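Local coordinates for protein halotolerant alpha-type carbonic anhydrase (dCA II) (Dunaliella salina, PDB 1Y7W) that catalyses the reversible hydration of carbon dioxide to bicarbonate at a zinc site, in a form of the enzyme that tolerates high salt, at residues G77-G82 against Q216-S221; K94-L97 against M101-T104; L135-I140 against S230-G235; E148-M153 against V240-F245; Q187-G192 against S207-N212. All blocks are in the same frame, centred on the assembly; numbering follows the deposited sequence.

Contact 1: G77-G82 against Q216-S221. With NA (sodium ion), chain C.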
# COMPACT_ATOMS: atom_id res chain seq x y z
N GLY A 77 -3.05 15.83 8.27
CA GLY A 77 -2.44 16.39 7.07
C GLY A 77 -2.65 15.59 5.80
O GLY A 77 -2.54 16.18 4.73
N LEU A 78 -2.89 14.27 5.89
CA LEU A 78 -3.14 13.50 4.66
C LEU A 78 -4.43 13.94 3.98
O LEU A 78 -4.55 13.84 2.77
CB LEU A 78 -3.26 11.99 4.96
CG LEU A 78 -2.03 11.40 5.62
CD1 LEU A 78 -2.33 9.93 6.01
CD2 LEU A 78 -0.84 11.51 4.74
N ASN A 79 -5.40 14.42 4.75
CA ASN A 79 -6.68 14.82 4.17
C ASN A 79 -6.94 16.32 4.08
O ASN A 79 -8.08 16.77 4.10
CB ASN A 79 -7.84 14.13 4.93
CG ASN A 79 -9.13 14.14 4.16
OD1 ASN A 79 -9.15 13.97 2.95
ND2 ASN A 79 -10.24 14.34 4.86
N VAL A 80 -5.86 17.08 4.03
CA VAL A 80 -5.92 18.54 3.86
C VAL A 80 -5.05 18.83 2.64
O VAL A 80 -3.89 18.37 2.56
CB VAL A 80 -5.37 19.30 5.14
CG1 VAL A 80 -5.37 20.85 4.90
CG2 VAL A 80 -6.24 18.99 6.34
N ASP A 81 -5.65 19.55 1.68
CA ASP A 81 -4.98 19.97 0.43
C ASP A 81 -3.54 20.33 0.78
O ASP A 81 -3.30 21.17 1.66
CB ASP A 81 -5.67 21.22 -0.11
CG ASP A 81 -5.14 21.68 -1.48
OD1 ASP A 81 -4.01 21.43 -1.86
OD2 ASP A 81 -5.90 22.37 -2.16
N GLY A 82 -2.59 19.70 0.09
CA GLY A 82 -1.18 19.95 0.34
C GLY A 82 -0.75 21.42 0.19
O GLY A 82 0.24 21.80 0.77
N GLN A 216 -4.02 14.09 -4.86
CA GLN A 216 -3.57 13.11 -5.81
C GLN A 216 -3.73 11.64 -5.44
O GLN A 216 -3.83 10.81 -6.34
CB GLN A 216 -2.11 13.39 -6.16
CG GLN A 216 -1.98 14.73 -6.90
CD GLN A 216 -0.56 15.01 -7.31
OE1 GLN A 216 0.28 15.35 -6.48
NE2 GLN A 216 -0.26 14.84 -8.62
N LEU A 217 -3.73 11.34 -4.14
CA LEU A 217 -3.78 9.95 -3.67
C LEU A 217 -5.07 9.54 -2.97
O LEU A 217 -5.64 8.53 -3.34
CB LEU A 217 -2.57 9.66 -2.79
CG LEU A 217 -1.16 9.96 -3.33
CD1 LEU A 217 -0.18 9.64 -2.24
CD2 LEU A 217 -0.82 9.17 -4.62
N LEU A 218 -5.55 10.31 -1.99
CA LEU A 218 -6.77 9.88 -1.30
C LEU A 218 -7.94 9.88 -2.23
O LEU A 218 -8.06 10.77 -3.09
CB LEU A 218 -7.09 10.78 -0.11
CG LEU A 218 -6.10 10.81 1.05
CD1 LEU A 218 -6.89 11.35 2.27
CD2 LEU A 218 -5.59 9.41 1.39
N PRO A 219 -8.86 8.90 -2.08
CA PRO A 219 -10.01 8.85 -2.98
C PRO A 219 -11.08 9.88 -2.64
O PRO A 219 -10.98 10.60 -1.65
CB PRO A 219 -10.52 7.42 -2.86
CG PRO A 219 -10.10 7.00 -1.49
CD PRO A 219 -8.77 7.70 -1.22
N SER A 220 -12.12 9.91 -3.47
CA SER A 220 -13.19 10.89 -3.29
C SER A 220 -14.04 10.76 -2.02
O SER A 220 -14.68 11.74 -1.62
CB SER A 220 -14.09 10.91 -4.53
OG SER A 220 -14.53 9.59 -4.87
N SER A 221 -14.04 9.59 -1.37
CA SER A 221 -14.81 9.42 -0.15
C SER A 221 -13.85 8.89 0.90
O SER A 221 -12.85 8.23 0.57
CB SER A 221 -15.98 8.46 -0.39
OG SER A 221 -16.30 7.76 0.79
NA NA C . 1.16 22.09 2.88
O HOH W 1 2.22 22.47 4.83
O HOH W 2 2.96 21.14 2.05
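Leu-218 meets the other segment with one methyl group, whose CD1 stands 3.5 Å from the backbone O of Leu-78. The same CD1 is 3.5 Å from OD1 of Asn-79, and the CG of Leu-218 follows at 3.8 Å from Leu-78 O. The close part of the contact is thus a branched apolar end set against two oxygens, held by van der Waals packing alone. Asn-79 comes across the leucine at about a right angle; with its CG anti to the backbone N (chi1 -163°), the amide swings over to CD1 even though its CB does not aim at the partner. Leu-78 contributes its carbonyl; its own side chain comes no nearer than CB, 4.6 Å from Leu-218 CD1.

Beyond this single methyl the two segments share little: they bury 112 Å² between them, and Asn-79 is partly exposed. Farther along its segment, Gly-82 O binds a sodium ion at 2.3 Å, together with two waters and the carbonyls of Gln-84 and Gly-87, so the packing and the metal loop share one short piece of chain.

Leu-78 also rests on Val-213 of helix 213-217 and on Met-153 of strand 147-155, whereas strand 240-251 backs the other segment, with Arg-249 bonded to the carbonyls of Leu-217 and Leu-218 and Phe-245 against Pro-219.

Contact 2: K94-L97 against M101-T104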
# COMPACT_ATOMS: atom_id res chain seq x y z
N LYS A 94 10.78 10.27 -5.08
CA LYS A 94 11.59 9.43 -5.97
C LYS A 94 10.82 8.10 -6.22
O LYS A 94 10.04 7.63 -5.36
CB LYS A 94 12.92 9.14 -5.31
CG LYS A 94 13.69 10.44 -5.01
CD LYS A 94 14.98 10.19 -4.29
CE LYS A 94 15.73 11.55 -4.24
NZ LYS A 94 17.10 11.49 -3.58
N VAL A 95 10.99 7.50 -7.39
CA VAL A 95 10.28 6.26 -7.66
C VAL A 95 11.31 5.19 -8.06
O VAL A 95 12.37 5.52 -8.62
CB VAL A 95 9.22 6.48 -8.75
CG1 VAL A 95 9.88 6.96 -10.04
CG2 VAL A 95 8.43 5.19 -9.01
N ASP A 96 11.04 3.93 -7.71
CA ASP A 96 11.95 2.86 -8.11
C ASP A 96 11.35 2.30 -9.41
O ASP A 96 10.13 1.96 -9.48
CB ASP A 96 12.02 1.76 -7.02
CG ASP A 96 12.84 2.19 -5.76
OD1 ASP A 96 13.43 3.30 -5.76
OD2 ASP A 96 12.87 1.37 -4.79
N LEU A 97 12.17 2.21 -10.46
CA LEU A 97 11.67 1.70 -11.71
C LEU A 97 11.78 0.17 -11.78
O LEU A 97 12.62 -0.38 -12.50
CB LEU A 97 12.41 2.37 -12.88
CG LEU A 97 12.16 3.88 -12.95
CD1 LEU A 97 12.80 4.43 -14.28
CD2 LEU A 97 10.62 4.20 -12.89
N MET A 101 6.85 -0.31 -8.11
CA MET A 101 7.11 1.13 -8.29
C MET A 101 7.06 1.95 -7.02
O MET A 101 6.30 2.91 -6.91
CB MET A 101 6.14 1.69 -9.33
CG MET A 101 6.46 1.09 -10.71
SD MET A 101 5.72 1.99 -12.12
CE MET A 101 6.64 3.43 -11.83
N LYS A 102 7.85 1.53 -6.05
CA LYS A 102 7.89 2.19 -4.76
C LYS A 102 8.27 3.65 -4.89
O LYS A 102 9.22 3.97 -5.62
CB LYS A 102 8.95 1.52 -3.89
CG LYS A 102 8.91 2.08 -2.47
CD LYS A 102 9.74 1.20 -1.54
CE LYS A 102 11.26 1.43 -1.74
NZ LYS A 102 12.10 0.73 -0.63
N VAL A 103 7.60 4.52 -4.12
CA VAL A 103 7.86 5.94 -4.13
C VAL A 103 8.29 6.28 -2.70
O VAL A 103 7.65 5.84 -1.74
CB VAL A 103 6.61 6.75 -4.55
CG1 VAL A 103 6.83 8.30 -4.36
CG2 VAL A 103 6.26 6.46 -6.00
N THR A 104 9.43 6.97 -2.60
CA THR A 104 9.96 7.40 -1.30
C THR A 104 10.01 8.94 -1.35
O THR A 104 9.84 9.58 -2.41
CB THR A 104 11.40 6.84 -1.06
OG1 THR A 104 12.18 7.02 -2.25
CG2 THR A 104 11.35 5.30 -0.75
O HOH W 3 11.67 5.34 -4.36
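Segments 94-97 and 101-104 run antiparallel, 159° apart end to end, with Lys-94 and Thr-104 forming a hydrogen-bonded pair in which Lys-94 N gives to Thr-104 O at 2.9 Å and Thr-104 N returns a bond to Lys-94 O. Next comes the non-hydrogen-bonded pair Val-95 and Val-103, and beyond it Asp-96 N bonds to Lys-102 O at 2.8 Å. The carbonyls of Lys-94 and Lys-102 also take CA-H...O contacts, the shortest of the set from Val-103 CA to Lys-94 O at 3.0 Å.

On the face of the two valines, Val-95 CG2 touches Val-103 CG2 at 3.9 Å and Met-101 CE at 3.8 Å. Met-101 brings its methyl there through a bend at its last torsion (chi3 65°), and Leu-97 CD2 also approaches that methyl, 4.2 Å from Met-101 CE.

This is a beta hairpin, and its first strand, 94-95, is also paired with strand 206-207, making the middle of a three-stranded antiparallel sheet. Ile-190 of helix 181-195 and Val-262 of helix 253-266 pack on the apolar group.

Asp-96 and Lys-102 run alongside each other in the same direction. Asp-96 OD2 meets Lys-102 CE at 3.4 Å, while Lys-102 NZ stays 4.3 Å from that oxygen, too far for a salt bridge. Asp-96 OD1 is bound by Gly-205 N. One water gathers Asp-96 OD1, Lys-102 O and Thr-104 OG1, though it has too few protons to serve every acceptor near it.

Contact 3: L135-I140 against S230-G235. With ACY (acetic acid), chain E.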
# COMPACT_ATOMS: atom_id res chain seq x y z
N LEU A 135 -3.66 -7.20 -10.32
CA LEU A 135 -4.67 -7.79 -9.47
C LEU A 135 -4.45 -7.15 -8.08
O LEU A 135 -3.31 -7.15 -7.63
CB LEU A 135 -4.51 -9.32 -9.33
CG LEU A 135 -5.05 -10.17 -10.52
CD1 LEU A 135 -4.86 -11.65 -10.18
CD2 LEU A 135 -6.55 -9.80 -10.77
N SER A 136 -5.49 -6.66 -7.45
CA SER A 136 -5.38 -6.10 -6.11
C SER A 136 -5.14 -7.22 -5.06
O SER A 136 -5.46 -8.41 -5.31
CB SER A 136 -6.66 -5.34 -5.75
OG SER A 136 -7.77 -6.21 -5.80
N GLU A 137 -4.55 -6.85 -3.92
CA GLU A 137 -4.35 -7.81 -2.82
C GLU A 137 -5.68 -7.96 -2.06
O GLU A 137 -6.23 -9.07 -1.93
CB GLU A 137 -3.22 -7.29 -1.90
CG GLU A 137 -1.91 -7.26 -2.67
CD GLU A 137 -0.69 -7.42 -1.75
OE1 GLU A 137 -0.56 -6.64 -0.79
OE2 GLU A 137 0.12 -8.31 -2.01
N HIS A 138 -6.23 -6.86 -1.55
CA HIS A 138 -7.55 -7.00 -0.92
C HIS A 138 -8.63 -7.11 -2.02
O HIS A 138 -8.37 -6.70 -3.16
CB HIS A 138 -7.95 -5.78 -0.09
CG HIS A 138 -7.13 -5.63 1.14
ND1 HIS A 138 -5.88 -5.03 1.12
CD2 HIS A 138 -7.32 -6.07 2.41
CE1 HIS A 138 -5.34 -5.13 2.33
NE2 HIS A 138 -6.19 -5.75 3.12
N THR A 139 -9.77 -7.72 -1.67
CA THR A 139 -10.92 -7.75 -2.56
C THR A 139 -12.03 -7.07 -1.75
O THR A 139 -11.94 -7.00 -0.52
CB THR A 139 -11.38 -9.19 -2.95
OG1 THR A 139 -11.55 -9.99 -1.78
CG2 THR A 139 -10.39 -9.84 -3.91
N ILE A 140 -13.06 -6.55 -2.43
CA ILE A 140 -14.21 -5.90 -1.80
C ILE A 140 -15.42 -6.68 -2.35
O ILE A 140 -15.64 -6.75 -3.57
CB ILE A 140 -14.30 -4.40 -2.18
CG1 ILE A 140 -13.02 -3.67 -1.73
CG2 ILE A 140 -15.45 -3.75 -1.42
CD1 ILE A 140 -13.03 -2.15 -2.10
N SER A 230 -1.31 -7.75 8.71
CA SER A 230 0.10 -7.98 8.54
C SER A 230 0.71 -7.37 7.31
O SER A 230 0.00 -6.83 6.47
CB SER A 230 0.30 -9.50 8.43
OG SER A 230 0.02 -9.99 7.10
N LEU A 231 2.04 -7.44 7.20
CA LEU A 231 2.71 -7.06 5.95
C LEU A 231 2.18 -8.12 4.94
O LEU A 231 1.94 -9.29 5.33
CB LEU A 231 4.24 -7.24 6.01
CG LEU A 231 4.88 -6.32 7.06
CD1 LEU A 231 6.37 -6.61 7.22
CD2 LEU A 231 4.67 -4.93 6.61
N THR A 232 2.08 -7.74 3.66
CA THR A 232 1.61 -8.73 2.66
C THR A 232 2.80 -9.32 1.87
O THR A 232 2.62 -9.95 0.85
CB THR A 232 0.56 -8.11 1.70
OG1 THR A 232 1.19 -7.06 0.96
CG2 THR A 232 -0.65 -7.55 2.48
N THR A 233 4.03 -9.08 2.35
CA THR A 233 5.22 -9.65 1.77
C THR A 233 5.97 -10.28 2.94
O THR A 233 5.76 -9.85 4.10
CB THR A 233 6.20 -8.57 1.19
OG1 THR A 233 6.48 -7.57 2.18
CG2 THR A 233 5.55 -7.87 -0.05
N PRO A 234 6.80 -11.30 2.67
CA PRO A 234 7.54 -11.91 3.81
C PRO A 234 8.40 -10.80 4.50
O PRO A 234 8.91 -9.95 3.79
CB PRO A 234 8.43 -12.94 3.13
CG PRO A 234 7.52 -13.47 1.96
CD PRO A 234 6.90 -12.15 1.43
N GLY A 235 8.64 -10.84 5.82
CA GLY A 235 8.20 -11.92 6.71
C GLY A 235 6.76 -11.93 7.22
O GLY A 235 6.49 -12.60 8.21
C ACY E . 2.48 -3.76 3.12
O ACY E . 1.94 -3.08 2.15
OXT ACY E . 2.45 -5.00 3.18
CH3 ACY E . 3.17 -2.93 4.18
O HOH W 4 2.47 -8.73 -1.60
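Thr-232 OG1 donates a short hydrogen bond, 2.5 Å, to OE1 of Glu-137, arriving on the syn lone pair of that oxygen. With OG1 lodged between the backbone N and the carbonyl carbon (chi1 64°), the hydroxyl faces the carboxylate, and Thr-232 CB comes within 3.1 Å of Glu-137 OE1. On the threonine's backbone, N donates an almost straight bond (167°) to OXT of an acetic acid molecule, 2.8 Å away, which probably came from the crystallisation liquor and sits in the active-site pocket. A threonine-glutamate pair of this kind is found in alpha-class carbonic anhydrases, where it is thought to orient the zinc-bound hydroxide; here the Thr-232 side chain is about 4 Å from the zinc ion at nearest atoms.

A water donates to Thr-232 O at 2.7 Å and also lies by Glu-137 OE2, though at a doubtfully short separation. OE2 accepts from Arg-276 N, so both carboxylate oxygens are engaged and the group is fixed in rotation. An alanine at Glu-137 removes the carboxylate, and the Thr-232 hydroxyl would probably be freer to turn, with the water less firmly placed.

Farther out, Ser-136 OG donates to His-138 O at 2.8 Å, bracing the turn. His-138 ND1 bonds to Glu-148 on strand 147-155, where Glu-137 also touches His-150, and the His-138 side chain packs on Val-244 of strand 240-251.

Contact 4: E148-M153 against V240-F245. With ZN (zinc ion), chain D.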
# COMPACT_ATOMS: atom_id res chain seq x y z
N GLU A 148 -3.86 -1.60 -6.67
CA GLU A 148 -4.06 -1.26 -5.25
C GLU A 148 -2.78 -0.56 -4.79
O GLU A 148 -1.67 -1.08 -4.96
CB GLU A 148 -4.32 -2.52 -4.39
CG GLU A 148 -4.50 -2.21 -2.89
CD GLU A 148 -4.87 -3.45 -2.08
OE1 GLU A 148 -5.42 -4.42 -2.66
OE2 GLU A 148 -4.66 -3.45 -0.83
N LEU A 149 -2.98 0.65 -4.28
CA LEU A 149 -1.92 1.49 -3.75
C LEU A 149 -1.81 1.33 -2.22
O LEU A 149 -2.81 1.36 -1.53
CB LEU A 149 -2.25 2.94 -4.09
CG LEU A 149 -1.60 4.04 -3.22
CD1 LEU A 149 -0.14 4.00 -3.46
CD2 LEU A 149 -2.14 5.45 -3.63
N HIS A 150 -0.59 1.14 -1.71
CA HIS A 150 -0.33 1.02 -0.28
C HIS A 150 0.58 2.19 0.18
O HIS A 150 1.71 2.28 -0.26
CB HIS A 150 0.37 -0.32 0.03
CG HIS A 150 -0.54 -1.52 -0.04
ND1 HIS A 150 -0.06 -2.82 -0.11
CD2 HIS A 150 -1.89 -1.60 -0.15
CE1 HIS A 150 -1.08 -3.65 -0.28
NE2 HIS A 150 -2.20 -2.94 -0.31
N ILE A 151 0.04 3.07 1.02
CA ILE A 151 0.79 4.16 1.65
C ILE A 151 1.13 3.57 3.01
O ILE A 151 0.23 3.29 3.84
CB ILE A 151 -0.05 5.42 1.85
CG1 ILE A 151 -0.54 5.92 0.48
CG2 ILE A 151 0.82 6.52 2.52
CD1 ILE A 151 -1.52 7.08 0.59
N VAL A 152 2.42 3.35 3.23
CA VAL A 152 2.92 2.69 4.44
C VAL A 152 3.38 3.73 5.46
O VAL A 152 4.16 4.60 5.09
CB VAL A 152 4.12 1.85 4.10
CG1 VAL A 152 4.68 1.17 5.39
CG2 VAL A 152 3.70 0.76 3.03
N MET A 153 2.85 3.67 6.69
CA MET A 153 3.25 4.64 7.73
C MET A 153 3.81 3.90 8.93
O MET A 153 3.37 2.79 9.25
CB MET A 153 2.04 5.50 8.13
CG MET A 153 1.36 6.11 6.91
SD MET A 153 0.03 7.22 7.26
CE MET A 153 -1.08 6.25 8.12
N VAL A 240 0.49 -4.49 11.50
CA VAL A 240 -0.14 -3.47 10.66
C VAL A 240 -1.59 -3.15 10.94
O VAL A 240 -2.43 -4.05 10.95
CB VAL A 240 -0.12 -3.86 9.15
CG1 VAL A 240 -0.86 -2.78 8.31
CG2 VAL A 240 1.30 -4.00 8.67
N LYS A 241 -1.90 -1.86 11.17
CA LYS A 241 -3.30 -1.46 11.30
C LYS A 241 -3.69 -1.10 9.84
O LYS A 241 -3.12 -0.16 9.25
CB LYS A 241 -3.44 -0.22 12.19
CG LYS A 241 -3.00 -0.46 13.61
CD LYS A 241 -3.61 -1.71 14.23
CE LYS A 241 -3.29 -1.74 15.71
NZ LYS A 241 -3.90 -3.01 16.28
N TRP A 242 -4.63 -1.85 9.26
CA TRP A 242 -5.01 -1.63 7.88
C TRP A 242 -6.19 -0.67 7.76
O TRP A 242 -7.11 -0.67 8.60
CB TRP A 242 -5.37 -3.00 7.19
CG TRP A 242 -4.14 -3.72 6.68
CD1 TRP A 242 -3.42 -4.72 7.30
CD2 TRP A 242 -3.49 -3.44 5.47
NE1 TRP A 242 -2.34 -5.08 6.53
CE2 TRP A 242 -2.37 -4.30 5.38
CE3 TRP A 242 -3.73 -2.53 4.42
CZ2 TRP A 242 -1.49 -4.30 4.29
CZ3 TRP A 242 -2.89 -2.52 3.34
CH2 TRP A 242 -1.76 -3.41 3.27
N HIS A 243 -6.16 0.15 6.71
CA HIS A 243 -7.25 1.09 6.42
C HIS A 243 -7.48 0.95 4.90
O HIS A 243 -6.76 1.55 4.10
CB HIS A 243 -6.85 2.54 6.77
CG HIS A 243 -6.27 2.71 8.14
ND1 HIS A 243 -5.02 2.22 8.49
CD2 HIS A 243 -6.78 3.27 9.26
CE1 HIS A 243 -4.80 2.46 9.77
NE2 HIS A 243 -5.85 3.09 10.26
N VAL A 244 -8.45 0.15 4.50
CA VAL A 244 -8.72 -0.06 3.08
C VAL A 244 -9.93 0.78 2.63
O VAL A 244 -11.05 0.49 3.02
CB VAL A 244 -8.97 -1.56 2.83
CG1 VAL A 244 -9.17 -1.80 1.35
CG2 VAL A 244 -7.78 -2.35 3.32
N PHE A 245 -9.68 1.85 1.86
CA PHE A 245 -10.74 2.72 1.37
C PHE A 245 -11.59 1.97 0.38
O PHE A 245 -11.07 1.39 -0.52
CB PHE A 245 -10.12 3.98 0.76
CG PHE A 245 -9.56 4.87 1.81
CD1 PHE A 245 -10.27 6.00 2.22
CD2 PHE A 245 -8.42 4.47 2.53
CE1 PHE A 245 -9.85 6.76 3.34
CE2 PHE A 245 -7.98 5.20 3.66
CZ PHE A 245 -8.70 6.36 4.06
ZN ZN D . 1.84 -3.52 -0.39
O HOH W 5 2.84 -4.94 0.40
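The zinc site of the carbonic anhydrase fold lies on the large central sheet, and this contact joins one of its ligands, His-150 on strand 147-155, to Trp-242 on strand 240-251. His-150 ND1 binds the zinc ion at 2.0 Å, and a water completes part of the coordination at 1.9 Å from the metal; His-130 and His-132 of strand 120-133 are further ligands.

Across the contact the rings make a T-shaped pair. The edge of the indole six-membered ring points at the imidazole face, with planes at 70° and centroids 4.9 Å apart. Trp-242 CH2 stands over the centre of the His-150 ring, 3.6 Å from its CE1. The indole is held in turn by Ser-230 O, which accepts from NE1, by the stacked ring of Tyr-227, and by Val-240 CG1 over one of its faces. A leucine in place of Trp-242 would probably uncover that side of the imidazole and leave Ser-230 O without its indole donor.

The opposite nitrogen of the ligand is anchored too: His-150 NE2 donates to Glu-148 OE2 at 2.6 Å (162°), in the imidazole plane but from above the carboxylate plane.

Contact 5: Q187-G192 against S207-N212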
# COMPACT_ATOMS: atom_id res chain seq x y z
N GLN A 187 3.27 8.45 -15.21
CA GLN A 187 3.53 7.79 -16.49
C GLN A 187 4.25 8.73 -17.46
O GLN A 187 5.22 8.34 -18.11
CB GLN A 187 2.20 7.30 -17.09
CG GLN A 187 2.34 6.73 -18.49
CD GLN A 187 1.15 5.92 -18.94
OE1 GLN A 187 0.01 6.38 -18.86
NE2 GLN A 187 1.40 4.72 -19.43
N THR A 188 3.79 9.97 -17.53
CA THR A 188 4.36 10.98 -18.41
C THR A 188 5.77 11.30 -17.99
O THR A 188 6.65 11.40 -18.83
CB THR A 188 3.48 12.27 -18.38
OG1 THR A 188 2.21 11.98 -18.98
CG2 THR A 188 4.14 13.41 -19.16
N GLN A 189 5.98 11.49 -16.69
CA GLN A 189 7.29 11.79 -16.20
C GLN A 189 8.27 10.65 -16.48
O GLN A 189 9.40 10.87 -16.90
CB GLN A 189 7.26 12.01 -14.70
CG GLN A 189 6.55 13.28 -14.24
CD GLN A 189 6.57 13.36 -12.74
OE1 GLN A 189 7.62 13.62 -12.12
NE2 GLN A 189 5.41 13.09 -12.12
N ILE A 190 7.84 9.44 -16.14
CA ILE A 190 8.72 8.30 -16.36
C ILE A 190 9.00 8.03 -17.86
O ILE A 190 10.13 7.89 -18.26
CB ILE A 190 8.14 7.04 -15.66
CG1 ILE A 190 8.28 7.23 -14.13
CG2 ILE A 190 8.96 5.79 -16.04
CD1 ILE A 190 7.55 6.14 -13.30
N GLU A 191 7.95 7.97 -18.66
CA GLU A 191 8.10 7.67 -20.06
C GLU A 191 9.00 8.73 -20.70
O GLU A 191 9.78 8.43 -21.61
CB GLU A 191 6.71 7.58 -20.70
CG GLU A 191 5.99 6.28 -20.22
CD GLU A 191 4.72 5.94 -21.02
OE1 GLU A 191 4.20 4.79 -20.84
OE2 GLU A 191 4.25 6.80 -21.80
N GLY A 192 8.93 9.95 -20.17
CA GLY A 192 9.75 11.03 -20.66
C GLY A 192 11.21 10.81 -20.33
O GLY A 192 12.05 11.05 -21.19
N SER A 207 14.05 10.81 -9.52
CA SER A 207 13.25 11.97 -9.10
C SER A 207 11.97 12.19 -9.84
O SER A 207 11.94 12.10 -11.05
CB SER A 207 14.09 13.24 -9.19
OG SER A 207 15.13 13.13 -8.23
N ILE A 208 10.90 12.48 -9.10
CA ILE A 208 9.65 12.80 -9.73
C ILE A 208 9.12 14.03 -8.96
O ILE A 208 9.70 14.41 -7.94
CB ILE A 208 8.66 11.63 -9.67
CG1 ILE A 208 8.53 11.14 -8.24
CG2 ILE A 208 9.09 10.53 -10.65
CD1 ILE A 208 7.29 10.22 -8.02
N ASP A 209 8.06 14.64 -9.47
CA ASP A 209 7.48 15.84 -8.90
C ASP A 209 6.89 15.59 -7.52
O ASP A 209 6.52 14.46 -7.19
CB ASP A 209 6.34 16.40 -9.76
CG ASP A 209 6.78 16.92 -11.11
OD1 ASP A 209 7.96 17.22 -11.30
OD2 ASP A 209 5.90 17.03 -11.99
N ASN A 210 6.74 16.68 -6.76
CA ASN A 210 6.16 16.59 -5.44
C ASN A 210 4.74 16.11 -5.56
O ASN A 210 4.09 16.30 -6.59
CB ASN A 210 6.17 17.94 -4.78
CG ASN A 210 7.55 18.38 -4.41
OD1 ASN A 210 8.47 17.55 -4.19
ND2 ASN A 210 7.71 19.70 -4.31
N ILE A 211 4.23 15.54 -4.47
CA ILE A 211 2.88 14.96 -4.51
C ILE A 211 1.96 15.49 -3.40
O ILE A 211 2.32 15.45 -2.22
CB ILE A 211 3.03 13.43 -4.31
CG1 ILE A 211 3.91 12.86 -5.45
CG2 ILE A 211 1.64 12.76 -4.22
CD1 ILE A 211 4.22 11.34 -5.27
N ASN A 212 0.77 15.91 -3.80
CA ASN A 212 -0.26 16.46 -2.92
C ASN A 212 -1.09 15.22 -2.47
O ASN A 212 -1.89 14.67 -3.23
CB ASN A 212 -1.09 17.45 -3.75
CG ASN A 212 -2.10 18.27 -2.91
OD1 ASN A 212 -2.38 19.49 -3.22
ND2 ASN A 212 -2.69 17.65 -1.90
O HOH W 6 5.16 13.12 -9.01
O HOH W 7 10.14 14.34 -12.98
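The contact between helix 181-195 and the loop at Asp-209 is carried by Gln-189, whose side chain reaches the Asp-209 backbone. The segment starts at Gln-187, which sends NE2 to OE1 of Glu-191 at 3.1 Å, a bent bond on the side of the helix that meets helix 253-266, and the same amide group also donates to Glu-254 O.

Gln-189 has a chain extended beyond CG (chi2 179°), which carries its amide to the neighbouring loop. There OE1 accepts from Asp-209 N at 2.9 Å, the donor standing off the C=O line at 131° and a little tilted from the carbonyl plane. OE1 lies as well against Ile-208, 3.2 Å from its CA and 3.3 Å from its CB. Over the amide lies the carboxylate of Asp-209, with planes 20° apart in a stack. Two waters secure the ends of the amide: one accepts a hydrogen bond from NE2 and donates to Asp-209 O at 2.6 Å, the other donates to OE1 at 2.8 Å and weakly to Ser-207 O. NE2 has a further partner in Ser-185 OG, one turn back.

This is a surface contact in which a helix side chain binds the backbone of the loop between strands 206-207 and 211-212.

Ile-190, next in line, turns to the interior and packs on Val-95, Leu-97 and Met-101 of the hairpin and on Leu-258 of helix 253-266. Glu-191 N closes the turn on Gln-187 O, and Gly-192 N does so on Thr-188 O at 3.0 Å.

How the contacts relate
Contacts 3 and 4, with centres about 10 Å apart, lie at the zinc site and share side-chain bonds between the loops and the central sheet. Contact 4 belongs to that sheet, and contact 1, about 14 Å from it centre to centre, packs against strands 147-155 and 240-251. Contacts 2 and 5, about 10 Å apart, meet where helix 181-195 packs on the hairpin. Contact 5 also touches contact 1, since strand 211-212 runs directly into helix 213-217. Along the chain, contact 1 encloses contacts 2 and 5 but interleaves with contacts 3 and 4, so segments distant in sequence are brought together in one domain, with the zinc site near its middle and the sodium loop toward the periphery.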